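Long-range contact in vibralactone Cyclase (Boreostereum vibrans, PDB 6KD0), which probably catalyses, as an alpha/beta hydrolase-fold enzyme, the cyclization that forms the fused bicyclic beta-lactone of vibralactone: residues Tyr208-Glu220 with Pro251-Leu263. Numbering follows the deposited sequence.
Sequences YPPTCHPEAMPEE and PADPHDPSFSPLL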
loop_
_atom_site.group_PDB
_atom_site.type_symbol
_atom_site.label_atom_id
_atom_site.label_comp_id
_atom_site.label_asym_id
_atom_site.label_seq_id
_atom_site.Cartn_x
_atom_site.Cartn_y
_atom_site.Cartn_z
ATOM N N TYR A 208 -5.471 -1.105 -3.716
ATOM C CA TYR A 208 -5.328 -1.354 -5.152
ATOM C C TYR A 208 -3.942 -1.867 -5.556
ATOM O O TYR A 208 -3.300 -1.255 -6.411
ATOM C CB TYR A 208 -5.703 -0.073 -5.938
ATOM C CG TYR A 208 -5.207 1.274 -5.395
ATOM C CD1 TYR A 208 -3.913 1.715 -5.632
ATOM C CD2 TYR A 208 -6.049 2.123 -4.662
ATOM C CE1 TYR A 208 -3.453 2.935 -5.155
ATOM C CE2 TYR A 208 -5.590 3.348 -4.169
ATOM C CZ TYR A 208 -4.296 3.750 -4.425
ATOM O OH TYR A 208 -3.796 4.956 -3.955
ATOM N N PRO A 209 -3.462 -2.987 -5.001
ATOM C CA PRO A 209 -2.095 -3.498 -5.343
ATOM C C PRO A 209 -2.086 -4.299 -6.632
ATOM O O PRO A 209 -3.086 -4.947 -6.973
ATOM C CB PRO A 209 -1.763 -4.416 -4.153
ATOM C CG PRO A 209 -3.133 -4.970 -3.766
ATOM C CD PRO A 209 -4.067 -3.768 -3.900
ATOM N N PRO A 210 -0.960 -4.326 -7.354
ATOM C CA PRO A 210 -0.735 -5.425 -8.301
ATOM C C PRO A 210 -0.530 -6.702 -7.504
ATOM O O PRO A 210 -0.038 -6.675 -6.374
ATOM C CB PRO A 210 0.539 -5.013 -9.057
ATOM C CG PRO A 210 1.261 -4.064 -8.104
ATOM C CD PRO A 210 0.220 -3.444 -7.205
ATOM N N THR A 211 -0.987 -7.827 -8.066
ATOM C CA THR A 211 -0.871 -9.112 -7.382
ATOM C C THR A 211 -0.230 -10.198 -8.224
ATOM O O THR A 211 0.170 -11.224 -7.659
ATOM C CB THR A 211 -2.245 -9.613 -6.914
ATOM O OG1 THR A 211 -3.056 -9.893 -8.061
ATOM C CG2 THR A 211 -2.927 -8.558 -6.050
ATOM N N CYS A 212 -0.101 -10.015 -9.535
ATOM C CA CYS A 212 0.405 -11.096 -10.365
ATOM C C CYS A 212 0.924 -10.529 -11.671
ATOM O O CYS A 212 0.241 -9.727 -12.316
ATOM C CB CYS A 212 -0.701 -12.135 -10.638
ATOM S SG CYS A 212 -0.060 -13.655 -11.340
ATOM N N HIS A 213 2.119 -10.955 -12.057
ATOM C CA HIS A 213 2.621 -10.668 -13.387
ATOM C C HIS A 213 1.646 -11.206 -14.441
ATOM O O HIS A 213 1.164 -12.342 -14.312
ATOM C CB HIS A 213 3.999 -11.301 -13.558
ATOM C CG HIS A 213 4.788 -10.727 -14.689
ATOM N ND1 HIS A 213 4.402 -10.860 -16.006
ATOM C CD2 HIS A 213 5.948 -10.025 -14.703
ATOM C CE1 HIS A 213 5.287 -10.259 -16.783
ATOM N NE2 HIS A 213 6.234 -9.744 -16.017
ATOM N N PRO A 214 1.330 -10.437 -15.478
ATOM C CA PRO A 214 0.401 -10.939 -16.510
ATOM C C PRO A 214 0.859 -12.229 -17.165
ATOM O O PRO A 214 0.032 -13.077 -17.530
ATOM C CB PRO A 214 0.354 -9.779 -17.515
ATOM C CG PRO A 214 0.634 -8.569 -16.684
ATOM C CD PRO A 214 1.662 -9.014 -15.673
ATOM N N GLU A 215 2.164 -12.414 -17.321
ATOM C CA GLU A 215 2.660 -13.641 -17.927
ATOM C C GLU A 215 2.571 -14.837 -16.991
ATOM O O GLU A 215 2.782 -15.965 -17.442
ATOM C CB GLU A 215 4.093 -13.423 -18.413
ATOM C CG GLU A 215 4.171 -12.273 -19.421
ATOM C CD GLU A 215 5.530 -12.133 -20.078
ATOM O OE1 GLU A 215 5.604 -11.505 -21.158
ATOM O OE2 GLU A 215 6.522 -12.640 -19.513
ATOM N N ALA A 216 2.243 -14.627 -15.717
ATOM C CA ALA A 216 2.098 -15.718 -14.760
ATOM C C ALA A 216 0.670 -15.897 -14.256
ATOM O O ALA A 216 0.450 -16.704 -13.349
ATOM C CB ALA A 216 3.033 -15.501 -13.564
ATOM N N MET A 217 -0.291 -15.149 -14.794
ATOM C CA MET A 217 -1.681 -15.311 -14.397
ATOM C C MET A 217 -2.126 -16.744 -14.672
ATOM O O MET A 217 -2.004 -17.215 -15.811
ATOM C CB MET A 217 -2.565 -14.335 -15.164
ATOM C CG MET A 217 -4.021 -14.394 -14.794
ATOM S SD MET A 217 -4.291 -13.932 -13.081
ATOM C CE MET A 217 -3.615 -12.270 -13.064
ATOM N N PRO A 218 -2.637 -17.467 -13.677
ATOM C CA PRO A 218 -3.039 -18.858 -13.917
ATOM C C PRO A 218 -4.148 -18.921 -14.954
ATOM O O PRO A 218 -5.063 -18.094 -14.963
ATOM C CB PRO A 218 -3.511 -19.333 -12.541
ATOM C CG PRO A 218 -2.806 -18.437 -11.585
ATOM C CD PRO A 218 -2.812 -17.101 -12.265
ATOM N N GLU A 219 -4.024 -19.896 -15.860
ATOM C CA GLU A 219 -4.958 -20.010 -16.977
ATOM C C GLU A 219 -6.408 -19.999 -16.500
ATOM O O GLU A 219 -7.251 -19.293 -17.067
ATOM C CB GLU A 219 -4.661 -21.281 -17.776
ATOM C CG GLU A 219 -5.273 -21.292 -19.175
ATOM C CD GLU A 219 -4.727 -20.192 -20.073
ATOM O OE1 GLU A 219 -3.506 -19.910 -20.025
ATOM O OE2 GLU A 219 -5.530 -19.619 -20.842
ATOM N N GLU A 220 -6.707 -20.746 -15.437
ATOM C CA GLU A 220 -8.089 -20.879 -14.988
ATOM C C GLU A 220 -8.694 -19.554 -14.547
ATOM O O GLU A 220 -9.922 -19.451 -14.455
ATOM C CB GLU A 220 -8.179 -21.861 -13.826
ATOM C CG GLU A 220 -7.470 -21.360 -12.590
ATOM C CD GLU A 220 -7.036 -22.463 -11.666
ATOM O OE1 GLU A 220 -7.900 -22.983 -10.927
ATOM O OE2 GLU A 220 -5.831 -22.801 -11.675
ATOM N N PRO A 251 11.860 -9.136 -12.683
ATOM C CA PRO A 251 12.044 -10.331 -11.858
ATOM C C PRO A 251 12.641 -11.438 -12.715
ATOM O O PRO A 251 12.286 -11.591 -13.880
ATOM C CB PRO A 251 10.623 -10.673 -11.397
ATOM C CG PRO A 251 9.734 -10.098 -12.443
ATOM C CD PRO A 251 10.428 -8.804 -12.827
ATOM N N ALA A 252 13.546 -12.218 -12.125
ATOM C CA ALA A 252 14.100 -13.361 -12.845
ATOM C C ALA A 252 13.007 -14.368 -13.200
ATOM O O ALA A 252 13.080 -15.028 -14.244
ATOM C CB ALA A 252 15.200 -14.014 -12.011
ATOM N N ASP A 253 11.993 -14.499 -12.356
ATOM C CA ASP A 253 10.897 -15.445 -12.583
ATOM C C ASP A 253 9.581 -14.784 -12.201
ATOM O O ASP A 253 9.247 -14.704 -11.007
ATOM C CB ASP A 253 11.100 -16.730 -11.790
ATOM C CG ASP A 253 10.013 -17.752 -12.046
ATOM O OD1 ASP A 253 9.200 -17.559 -12.987
ATOM O OD2 ASP A 253 9.972 -18.748 -11.292
ATOM N N PRO A 254 8.785 -14.353 -13.180
ATOM C CA PRO A 254 7.490 -13.724 -12.867
ATOM C C PRO A 254 6.501 -14.655 -12.178
ATOM O O PRO A 254 5.530 -14.164 -11.578
ATOM C CB PRO A 254 6.973 -13.291 -14.243
ATOM C CG PRO A 254 7.692 -14.158 -15.218
ATOM C CD PRO A 254 9.036 -14.445 -14.625
ATOM N N HIS A 255 6.713 -15.975 -12.248
ATOM C CA HIS A 255 5.878 -16.954 -11.564
ATOM C C HIS A 255 6.235 -17.125 -10.092
ATOM O O HIS A 255 5.503 -17.811 -9.374
ATOM C CB HIS A 255 5.989 -18.328 -12.245
ATOM C CG HIS A 255 5.565 -18.326 -13.677
ATOM N ND1 HIS A 255 4.313 -18.734 -14.084
ATOM C CD2 HIS A 255 6.222 -17.946 -14.798
ATOM C CE1 HIS A 255 4.221 -18.618 -15.396
ATOM N NE2 HIS A 255 5.363 -18.136 -15.854
ATOM N N ASP A 256 7.342 -16.555 -9.634
ATOM C CA ASP A 256 7.736 -16.748 -8.249
ATOM C C ASP A 256 6.882 -15.870 -7.336
ATOM O O ASP A 256 6.610 -14.711 -7.664
ATOM C CB ASP A 256 9.209 -16.414 -8.059
ATOM C CG ASP A 256 9.733 -16.884 -6.715
ATOM O OD1 ASP A 256 10.167 -18.052 -6.609
ATOM O OD2 ASP A 256 9.664 -16.098 -5.751
ATOM N N PRO A 257 6.446 -16.387 -6.188
ATOM C CA PRO A 257 5.650 -15.556 -5.268
ATOM C C PRO A 257 6.380 -14.320 -4.766
ATOM O O PRO A 257 5.710 -13.365 -4.347
ATOM C CB PRO A 257 5.322 -16.514 -4.110
ATOM C CG PRO A 257 5.505 -17.892 -4.654
ATOM C CD PRO A 257 6.570 -17.782 -5.727
ATOM N N SER A 258 7.720 -14.310 -4.782
ATOM C CA SER A 258 8.461 -13.115 -4.380
ATOM C C SER A 258 8.226 -11.943 -5.323
ATOM O O SER A 258 8.598 -10.814 -4.982
ATOM C CB SER A 258 9.962 -13.396 -4.265
ATOM O OG SER A 258 10.601 -13.519 -5.535
ATOM N N PHE A 259 7.630 -12.181 -6.495
ATOM C CA PHE A 259 7.138 -11.099 -7.342
ATOM C C PHE A 259 5.618 -11.058 -7.432
ATOM O O PHE A 259 5.024 -9.977 -7.344
ATOM C CB PHE A 259 7.728 -11.190 -8.761
ATOM C CG PHE A 259 7.306 -10.044 -9.642
ATOM C CD1 PHE A 259 7.963 -8.827 -9.576
ATOM C CD2 PHE A 259 6.217 -10.165 -10.494
ATOM C CE1 PHE A 259 7.559 -7.756 -10.366
ATOM C CE2 PHE A 259 5.802 -9.096 -11.273
ATOM C CZ PHE A 259 6.475 -7.893 -11.212
ATOM N N SER A 260 4.973 -12.215 -7.595
ATOM C CA SER A 260 3.537 -12.346 -7.822
ATOM C C SER A 260 2.910 -12.961 -6.584
ATOM O O SER A 260 2.790 -14.193 -6.500
ATOM C CB SER A 260 3.269 -13.230 -9.040
ATOM O OG SER A 260 3.797 -12.655 -10.207
ATOM N N PRO A 261 2.471 -12.161 -5.609
ATOM C CA PRO A 261 1.963 -12.743 -4.355
ATOM C C PRO A 261 0.713 -13.592 -4.525
ATOM O O PRO A 261 0.428 -14.413 -3.645
ATOM C CB PRO A 261 1.689 -11.512 -3.480
ATOM C CG PRO A 261 1.552 -10.367 -4.461
ATOM C CD PRO A 261 2.532 -10.690 -5.551
ATOM N N LEU A 262 -0.063 -13.384 -5.598
ATOM C CA LEU A 262 -1.178 -14.266 -5.928
ATOM C C LEU A 262 -0.765 -15.733 -5.949
ATOM O O LEU A 262 -1.585 -16.612 -5.646
ATOM C CB LEU A 262 -1.759 -13.882 -7.292
ATOM C CG LEU A 262 -3.067 -14.543 -7.724
ATOM C CD1 LEU A 262 -4.242 -13.889 -6.984
ATOM C CD2 LEU A 262 -3.251 -14.426 -9.232
ATOM N N LEU A 263 0.497 -16.012 -6.284
ATOM C CA LEU A 263 0.980 -17.356 -6.581
ATOM C C LEU A 263 1.662 -18.055 -5.398
ATOM O O LEU A 263 2.250 -19.128 -5.590
ATOM C CB LEU A 263 1.952 -17.303 -7.763
ATOM C CG LEU A 263 1.381 -16.640 -9.023
ATOM C CD1 LEU A 263 2.380 -16.659 -10.168
ATOM C CD2 LEU A 263 0.067 -17.317 -9.450
#
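Thr211 O accepts a hydrogen bond from Leu262 N (3.0 Å), one of two between a pair of loops in the alpha/beta hydrolase fold: one follows strand 203-207, the other leads from helix 239-249 toward strand 273-278. Glu286, on helix 284-296, accepts from the backbone N of both Thr211 and Cys212. Cys212 adds an apolar touch, its CB 3.7 Å from Leu262 CD2. His213 illustrates how a braced serine hydroxyl can join two loops: the His213 N-H points almost straight (176°) at Ser260 OG across the contact, and that OG donates to Pro254 O within its own loop over 2.7 Å, almost in line with the carbonyl bond. With CG anti to the backbone N (chi1 -162°), the His213 imidazole has Pro254 CB over one face, a CH-pi contact 3.7 Å from the ring centroid, while Phe259 CE2 sits at its edge. Glu215 N, donating to ND1 within the ring plane, helps fix the ring's rotation. An alanine in place of His213 would keep the backbone bond but is likely to strip Pro254 CB of its aromatic partner and leave Glu215 N without its acceptor. Ala216 mirrors the scheme in reverse, its methyl lying over a face of the His255 ring and also meeting Leu263 CD1 at 3.6 Å. Farther along, Met217 SD approaches Leu262 CD2, and Pro218 finishes the apolar run with CG 3.8 Å from Leu263 CD2.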